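Long-range contact in DUF269-containing protein (Cyanothece sp. ATCC 51142, PDB 3NJ2), which is of unknown function but belongs to the DUF269 family and is associated with nitrogen fixation in this cyanobacterium: residues A122-R134 against G161-L174. Residues are numbered along the deposited sequence; the frame is centred on the assembly and turned at random.
Sequences ALVWGGKLMVVSR and GIELVNKFPEVARL
A largely apolar contact, secured by one backbone hydrogen bond, joins the hairpin of strands 120-126 and 129-136 to the C-terminal end of the chain, where helix 147-167 breaks at Phe168 and the short helix 169-172 folds back over the hairpin turn. Leu129 enters the angle between the two helices. With chi1 at -179°, its CG points away from the backbone N, and the two methyls reach different parts of the helical corner: CD1 lies 3.9 Å from Phe168 CB and equally near Phe168 CD2, while CD2 packs 3.8 Å from Val165 CA and also approaches Ala172 CB. Leu129 CB meets Val171 CG1. Further along the strand, Val131 CG1 touches Val165 CG2 at 3.7 Å, and Leu164 CD1 lies against the carbonyl oxygens of Met130 and Val131.

The hairpin closes through a type II' beta turn from Gly126 to Leu129, and a classic beta bulge sets Val131 and Val132 together against Val124, whose O accepts both their N-H groups. At the turn, Lys128 N donates an almost straight bond to Val171 O (3.0 Å), coming in 32° off the carbonyl plane. Leu174 N reaches the same oxygen from the opposite face, so the acceptor is gripped twice. Gly127, at positive phi, brings its CA within 3.3 Å of Ala172 O in a CA-H...O contact, and the same CA makes another with Leu174 O. The extended Lys128 chain crosses Leu174 at about a right angle, its CG 3.6 Å from Leu174 CB. Leu106 touches Val165 and Ala172, Ile100 of helix 83-104 packs on Val131, and Lys128 of the second subunit packs against Leu164.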
ATOM      1  N   ALA B 122      -4.340  -3.612  -3.756  1.00  9.95           N
ATOM      2  CA  ALA B 122      -5.174  -2.435  -3.586  1.00  9.08           C
ATOM      3  C   ALA B 122      -5.721  -2.515  -2.168  1.00  9.27           C
ATOM      4  O   ALA B 122      -6.396  -3.485  -1.823  1.00 10.35           O
ATOM      5  CB  ALA B 122      -6.275  -2.440  -4.613  1.00 12.63           C
ATOM      6  N   LEU B 123      -5.482  -1.442  -1.402  1.00 11.15           N
ATOM      7  CA  LEU B 123      -5.834  -1.423   0.008  1.00 11.23           C
ATOM      8  C   LEU B 123      -6.735  -0.215   0.276  1.00 11.76           C
ATOM      9  O   LEU B 123      -6.391   0.892  -0.103  1.00 12.57           O
ATOM     10  CB  LEU B 123      -4.617  -1.312   0.920  1.00 10.39           C
ATOM     11  CG  LEU B 123      -3.651  -2.454   0.535  1.00 11.07           C
ATOM     12  CD1 LEU B 123      -2.385  -2.235   1.348  1.00 17.53           C
ATOM     13  CD2 LEU B 123      -4.336  -3.826   0.793  1.00 10.84           C
ATOM     14  N   VAL B 124      -7.860  -0.422   0.934  1.00 10.05           N
ATOM     15  CA  VAL B 124      -8.692   0.719   1.435  1.00 10.85           C
ATOM     16  C   VAL B 124      -8.871   0.499   2.896  1.00 10.21           C
ATOM     17  O   VAL B 124      -9.302  -0.583   3.306  1.00 12.36           O
ATOM     18  CB  VAL B 124      -9.967   0.775   0.699  1.00 10.82           C
ATOM     19  CG1 VAL B 124     -10.888   2.019   1.193  1.00  9.53           C
ATOM     20  CG2 VAL B 124      -9.762   0.825  -0.894  1.00 12.15           C
ATOM     21  N   TRP B 125      -8.552   1.500   3.701  1.00 10.92           N
ATOM     22  CA  TRP B 125      -8.741   1.340   5.148  1.00 11.26           C
ATOM     23  C   TRP B 125      -9.329   2.573   5.765  1.00 12.24           C
ATOM     24  O   TRP B 125      -9.123   3.650   5.248  1.00 13.88           O
ATOM     25  CB  TRP B 125      -7.491   0.954   5.911  1.00 12.64           C
ATOM     26  CG  TRP B 125      -6.470   1.967   6.072  1.00 11.97           C
ATOM     27  CD1 TRP B 125      -6.162   2.679   7.229  1.00 14.04           C
ATOM     28  CD2 TRP B 125      -5.612   2.505   5.027  1.00 11.15           C
ATOM     29  NE1 TRP B 125      -5.160   3.607   6.960  1.00 13.63           N
ATOM     30  CE2 TRP B 125      -4.768   3.481   5.654  1.00 12.27           C
ATOM     31  CE3 TRP B 125      -5.388   2.201   3.662  1.00 12.40           C
ATOM     32  CZ2 TRP B 125      -3.771   4.188   4.951  1.00 13.89           C
ATOM     33  CZ3 TRP B 125      -4.413   2.952   2.957  1.00 15.78           C
ATOM     34  CH2 TRP B 125      -3.619   3.936   3.619  1.00 15.00           C
ATOM     35  N   GLY B 126     -10.017   2.329   6.886  1.00 13.03           N
ATOM     36  CA  GLY B 126     -10.635   3.446   7.659  1.00 14.23           C
ATOM     37  C   GLY B 126     -10.410   3.072   9.117  1.00 13.16           C
ATOM     38  O   GLY B 126     -10.628   1.943   9.466  1.00 13.66           O
ATOM     39  N   GLY B 127      -9.948   4.023   9.948  1.00 15.14           N
ATOM     40  CA  GLY B 127      -9.589   3.634  11.341  1.00 14.47           C
ATOM     41  C   GLY B 127      -8.480   2.593  11.206  1.00 14.66           C
ATOM     42  O   GLY B 127      -7.511   2.872  10.562  1.00 15.42           O
ATOM     43  N   LYS B 128      -8.622   1.441  11.865  1.00 14.97           N
ATOM     44  CA  LYS B 128      -7.636   0.357  11.638  1.00 14.71           C
ATOM     45  C   LYS B 128      -8.333  -0.817  11.020  1.00 13.64           C
ATOM     46  O   LYS B 128      -7.920  -1.961  11.139  1.00 13.70           O
ATOM     47  CB  LYS B 128      -6.924  -0.010  12.970  1.00 15.01           C
ATOM     48  CG  LYS B 128      -6.118   1.167  13.549  1.00 16.08           C
ATOM     49  CD  LYS B 128      -5.261   0.841  14.744  1.00 18.38           C
ATOM     50  CE  LYS B 128      -4.515   2.104  15.125  1.00 21.60           C
ATOM     51  NZ  LYS B 128      -3.670   1.857  16.316  1.00 27.50           N
ATOM     52  N   LEU B 129      -9.387  -0.566  10.265  1.00 12.56           N
ATOM     53  CA  LEU B 129     -10.153  -1.617   9.616  1.00 12.88           C
ATOM     54  C   LEU B 129      -9.795  -1.655   8.118  1.00 13.25           C
ATOM     55  O   LEU B 129      -9.953  -0.612   7.421  1.00 15.53           O
ATOM     56  CB  LEU B 129     -11.625  -1.313   9.738  1.00 13.43           C
ATOM     57  CG  LEU B 129     -12.489  -2.392   9.101  1.00 13.65           C
ATOM     58  CD1 LEU B 129     -12.478  -3.891   9.705  1.00 15.70           C
ATOM     59  CD2 LEU B 129     -13.858  -1.734   9.166  1.00 15.11           C
ATOM     60  N   MET B 130      -9.334  -2.805   7.626  1.00 14.40           N
ATOM     61  CA  MET B 130      -9.198  -3.004   6.177  1.00 15.01           C
ATOM     62  C   MET B 130     -10.502  -3.297   5.505  1.00 13.64           C
ATOM     63  O   MET B 130     -11.093  -4.454   5.620  1.00 15.73           O
ATOM     64  CB  MET B 130      -8.278  -4.198   5.936  1.00 17.04           C
ATOM     65  CG  MET B 130      -7.013  -4.161   6.594  1.00 16.70           C
ATOM     66  SD  MET B 130      -5.990  -2.812   6.073  1.00 22.65           S
ATOM     67  CE  MET B 130      -6.337  -2.727   4.117  1.00 12.16           C
ATOM     68  N   VAL B 131     -11.049  -2.288   4.813  1.00 12.51           N
ATOM     69  CA  VAL B 131     -12.338  -2.470   4.114  1.00 11.20           C
ATOM     70  C   VAL B 131     -12.226  -3.003   2.688  1.00 12.16           C
ATOM     71  O   VAL B 131     -13.236  -3.546   2.197  1.00 15.31           O
ATOM     72  CB  VAL B 131     -13.255  -1.177   4.192  1.00  9.13           C
ATOM     73  CG1 VAL B 131     -13.676  -0.899   5.654  1.00 14.66           C
ATOM     74  CG2 VAL B 131     -12.583   0.088   3.520  1.00 12.23           C
ATOM     75  N   VAL B 132     -11.046  -2.849   2.037  1.00 11.53           N
ATOM     76  CA  VAL B 132     -10.786  -3.573   0.754  1.00 13.20           C
ATOM     77  C   VAL B 132      -9.368  -4.011   0.913  1.00 12.47           C
ATOM     78  O   VAL B 132      -8.530  -3.221   1.330  1.00 12.49           O
ATOM     79  CB  VAL B 132     -10.852  -2.663  -0.455  1.00 14.11           C
ATOM     80  CG1 VAL B 132     -10.370  -3.447  -1.728  1.00 15.34           C
ATOM     81  CG2 VAL B 132     -12.247  -2.154  -0.624  1.00 15.59           C
ATOM     82  N   SER B 133      -9.081  -5.293   0.619  1.00 14.06           N
ATOM     83  CA  SER B 133      -7.660  -5.738   0.643  1.00 15.37           C
ATOM     84  C   SER B 133      -7.514  -6.746  -0.490  1.00 18.70           C
ATOM     85  O   SER B 133      -7.551  -7.995  -0.247  1.00 21.69           O
ATOM     86  CB  SER B 133      -7.163  -6.251   1.996  1.00 18.54           C
ATOM     87  OG  SER B 133      -8.158  -7.072   2.570  1.00 19.11           O
ATOM     88  N   ARG B 134      -7.317  -6.204  -1.702  1.00 17.25           N
ATOM     89  CA  ARG B 134      -7.414  -6.929  -2.974  1.00 17.59           C
ATOM     90  C   ARG B 134      -6.044  -7.190  -3.616  1.00 15.76           C
ATOM     91  O   ARG B 134      -5.282  -6.282  -3.912  1.00 12.73           O
ATOM     92  CB  ARG B 134      -8.284  -6.141  -3.939  1.00 19.32           C
ATOM     93  CG  ARG B 134      -8.616  -6.907  -5.143  1.00 24.71           C
ATOM     94  CD  ARG B 134      -9.963  -6.409  -5.641  1.00 28.77           C
ATOM     95  NE  ARG B 134     -10.285  -7.083  -6.888  1.00 33.93           N
ATOM     96  CZ  ARG B 134     -11.061  -8.159  -6.981  1.00 29.43           C
ATOM     97  NH1 ARG B 134     -11.635  -8.701  -5.902  1.00 28.55           N
ATOM     98  NH2 ARG B 134     -11.294  -8.666  -8.187  1.00 36.41           N
ATOM     99  N   GLY B 161     -17.294  -3.690   1.545  1.00 12.08           N
ATOM    100  CA  GLY B 161     -16.644  -2.806   2.471  1.00 12.07           C
ATOM    101  C   GLY B 161     -17.562  -2.214   3.492  1.00 12.30           C
ATOM    102  O   GLY B 161     -17.259  -2.128   4.661  1.00 14.05           O
ATOM    103  N   ILE B 162     -18.735  -1.800   3.008  1.00 12.89           N
ATOM    104  CA  ILE B 162     -19.787  -1.303   3.884  1.00 13.66           C
ATOM    105  C   ILE B 162     -20.182  -2.337   4.943  1.00 12.25           C
ATOM    106  O   ILE B 162     -20.322  -1.943   6.093  1.00 14.60           O
ATOM    107  CB  ILE B 162     -20.997  -0.767   3.078  1.00 14.95           C
ATOM    108  CG1 ILE B 162     -20.553   0.522   2.400  1.00 13.68           C
ATOM    109  CG2 ILE B 162     -22.186  -0.434   4.002  1.00 16.80           C
ATOM    110  CD1 ILE B 162     -21.398   0.877   1.147  1.00 15.04           C
ATOM    111  N   GLU B 163     -20.350  -3.568   4.508  1.00 14.36           N
ATOM    112  CA  GLU B 163     -20.716  -4.664   5.457  1.00 15.16           C
ATOM    113  C   GLU B 163     -19.641  -4.804   6.520  1.00 17.87           C
ATOM    114  O   GLU B 163     -19.931  -4.963   7.732  1.00 16.10           O
ATOM    115  CB  GLU B 163     -20.924  -5.947   4.733  1.00 18.23           C
ATOM    116  CG  GLU B 163     -22.216  -6.104   3.904  1.00 27.80           C
ATOM    117  CD  GLU B 163     -22.159  -7.387   3.040  1.00 34.96           C
ATOM    118  OE1 GLU B 163     -21.144  -8.188   3.120  1.00 42.15           O
ATOM    119  OE2 GLU B 163     -23.132  -7.599   2.263  1.00 41.09           O
ATOM    120  N   LEU B 164     -18.375  -4.628   6.132  1.00 15.13           N
ATOM    121  CA  LEU B 164     -17.308  -4.723   7.120  1.00 14.06           C
ATOM    122  C   LEU B 164     -17.339  -3.625   8.148  1.00 14.05           C
ATOM    123  O   LEU B 164     -17.199  -3.916   9.316  1.00 12.76           O
ATOM    124  CB  LEU B 164     -15.919  -4.782   6.417  1.00 14.53           C
ATOM    125  CG  LEU B 164     -15.558  -6.085   5.757  1.00 16.34           C
ATOM    126  CD1 LEU B 164     -14.305  -5.885   4.857  1.00 18.92           C
ATOM    127  CD2 LEU B 164     -15.351  -7.153   6.776  1.00 16.32           C
ATOM    128  N   VAL B 165     -17.545  -2.379   7.725  1.00 14.00           N
ATOM    129  CA  VAL B 165     -17.641  -1.273   8.676  1.00 15.69           C
ATOM    130  C   VAL B 165     -18.843  -1.526   9.636  1.00 16.12           C
ATOM    131  O   VAL B 165     -18.696  -1.330  10.850  1.00 15.29           O
ATOM    132  CB  VAL B 165     -17.894   0.071   7.988  1.00 17.77           C
ATOM    133  CG1 VAL B 165     -17.975   1.253   9.020  1.00 17.76           C
ATOM    134  CG2 VAL B 165     -16.836   0.363   6.976  1.00 16.57           C
ATOM    135  N   ASN B 166     -19.969  -2.022   9.097  1.00 15.42           N
ATOM    136  CA  ASN B 166     -21.157  -2.270   9.933  1.00 17.26           C
ATOM    137  C   ASN B 166     -20.852  -3.385  10.917  1.00 18.71           C
ATOM    138  O   ASN B 166     -21.372  -3.406  12.037  1.00 21.09           O
ATOM    139  CB  ASN B 166     -22.303  -2.694   9.066  1.00 18.36           C
ATOM    140  CG  ASN B 166     -22.915  -1.546   8.347  1.00 19.94           C
ATOM    141  OD1 ASN B 166     -22.856  -0.417   8.838  1.00 23.39           O
ATOM    142  ND2 ASN B 166     -23.609  -1.843   7.250  1.00 24.94           N
ATOM    143  N   LYS B 167     -20.003  -4.322  10.521  1.00 16.03           N
ATOM    144  CA  LYS B 167     -19.724  -5.483  11.396  1.00 17.94           C
ATOM    145  C   LYS B 167     -18.679  -5.135  12.480  1.00 18.68           C
ATOM    146  O   LYS B 167     -18.808  -5.684  13.636  1.00 19.27           O
ATOM    147  CB  LYS B 167     -19.306  -6.655  10.508  1.00 18.87           C
ATOM    148  CG  LYS B 167     -19.099  -7.955  11.199  1.00 24.26           C
ATOM    149  CD  LYS B 167     -19.172  -9.028  10.134  1.00 28.17           C
ATOM    150  CE  LYS B 167     -18.670 -10.357  10.667  1.00 33.19           C
ATOM    151  NZ  LYS B 167     -18.845 -11.448   9.666  1.00 35.04           N
ATOM    152  N   PHE B 168     -17.760  -4.172  12.263  1.00 15.51           N
ATOM    153  CA  PHE B 168     -16.534  -3.949  13.078  1.00 15.63           C
ATOM    154  C   PHE B 168     -16.375  -2.502  13.449  1.00 14.91           C
ATOM    155  O   PHE B 168     -15.349  -1.880  13.207  1.00 15.89           O
ATOM    156  CB  PHE B 168     -15.285  -4.521  12.313  1.00 15.31           C
ATOM    157  CG  PHE B 168     -15.323  -5.980  12.087  1.00 16.39           C
ATOM    158  CD1 PHE B 168     -15.396  -6.878  13.165  1.00 18.76           C
ATOM    159  CD2 PHE B 168     -15.212  -6.502  10.805  1.00 18.74           C
ATOM    160  CE1 PHE B 168     -15.416  -8.279  12.941  1.00 21.14           C
ATOM    161  CE2 PHE B 168     -15.206  -7.886  10.600  1.00 19.21           C
ATOM    162  CZ  PHE B 168     -15.316  -8.777  11.691  1.00 18.97           C
ATOM    163  N   PRO B 169     -17.421  -1.863  14.059  1.00 16.71           N
ATOM    164  CA  PRO B 169     -17.219  -0.462  14.446  1.00 18.77           C
ATOM    165  C   PRO B 169     -16.118  -0.261  15.442  1.00 18.30           C
ATOM    166  O   PRO B 169     -15.507   0.828  15.454  1.00 19.07           O
ATOM    167  CB  PRO B 169     -18.559  -0.080  15.142  1.00 18.53           C
ATOM    168  CG  PRO B 169     -19.122  -1.389  15.611  1.00 19.00           C
ATOM    169  CD  PRO B 169     -18.702  -2.404  14.532  1.00 17.24           C
ATOM    170  N   GLU B 170     -15.789  -1.311  16.238  1.00 19.58           N
ATOM    171  CA  GLU B 170     -14.787  -1.206  17.241  1.00 18.78           C
ATOM    172  C   GLU B 170     -13.375  -1.023  16.681  1.00 18.24           C
ATOM    173  O   GLU B 170     -12.495  -0.484  17.331  1.00 19.97           O
ATOM    174  CB  GLU B 170     -14.826  -2.376  18.233  1.00 19.52           C
ATOM    175  CG  GLU B 170     -14.278  -3.748  17.660  1.00 21.69           C
ATOM    176  CD  GLU B 170     -15.274  -4.480  16.816  1.00 21.72           C
ATOM    177  OE1 GLU B 170     -16.387  -3.931  16.517  1.00 22.66           O
ATOM    178  OE2 GLU B 170     -15.008  -5.687  16.460  1.00 23.09           O
ATOM    179  N   VAL B 171     -13.261  -1.440  15.412  1.00 17.88           N
ATOM    180  CA  VAL B 171     -12.022  -1.333  14.675  1.00 17.39           C
ATOM    181  C   VAL B 171     -12.017  -0.048  13.785  1.00 15.85           C
ATOM    182  O   VAL B 171     -10.979   0.664  13.635  1.00 17.35           O
ATOM    183  CB  VAL B 171     -11.825  -2.584  13.829  1.00 17.45           C
ATOM    184  CG1 VAL B 171     -10.453  -2.582  13.241  1.00 19.41           C
ATOM    185  CG2 VAL B 171     -12.116  -3.929  14.655  1.00 19.39           C
ATOM    186  N   ALA B 172     -13.188   0.233  13.221  1.00 16.56           N
ATOM    187  CA  ALA B 172     -13.367   1.431  12.381  1.00 18.11           C
ATOM    188  C   ALA B 172     -13.083   2.720  13.161  1.00 19.53           C
ATOM    189  O   ALA B 172     -12.615   3.716  12.587  1.00 18.90           O
ATOM    190  CB  ALA B 172     -14.798   1.491  11.880  1.00 16.76           C
ATOM    191  N   ARG B 173     -13.297   2.710  14.499  1.00 19.22           N
ATOM    192  CA  ARG B 173     -13.111   3.929  15.323  1.00 20.06           C
ATOM    193  C   ARG B 173     -11.689   4.160  15.834  1.00 21.30           C
ATOM    194  O   ARG B 173     -11.421   5.175  16.507  1.00 23.10           O
ATOM    195  CB  ARG B 173     -14.129   3.954  16.495  1.00 20.35           C
ATOM    196  CG  ARG B 173     -14.009   2.848  17.498  1.00 23.68           C
ATOM    197  CD  ARG B 173     -15.262   2.849  18.402  1.00 30.29           C
ATOM    198  NE  ARG B 173     -15.045   1.939  19.513  1.00 37.14           N
ATOM    199  CZ  ARG B 173     -15.817   0.903  19.874  1.00 36.72           C
ATOM    200  NH1 ARG B 173     -16.978   0.583  19.210  1.00 33.01           N
ATOM    201  NH2 ARG B 173     -15.397   0.193  20.933  1.00 26.13           N
ATOM    202  N   LEU B 174     -10.734   3.291  15.465  1.00 22.41           N
ATOM    203  CA  LEU B 174      -9.375   3.358  15.982  1.00 23.49           C
ATOM    204  C   LEU B 174      -8.495   4.384  15.227  1.00 25.80           C
ATOM    205  O   LEU B 174      -8.839   5.021  14.197  1.00 26.91           O
ATOM    206  CB  LEU B 174      -8.747   1.969  15.867  1.00 22.68           C
ATOM    207  CG  LEU B 174      -9.477   0.930  16.714  1.00 22.61           C
ATOM    208  CD1 LEU B 174      -8.852  -0.404  16.467  1.00 23.51           C
ATOM    209  CD2 LEU B 174      -9.478   1.379  18.168  1.00 22.53           C
ATOM    210  OXT LEU B 174      -7.373   4.610  15.669  1.00 27.80           O
TER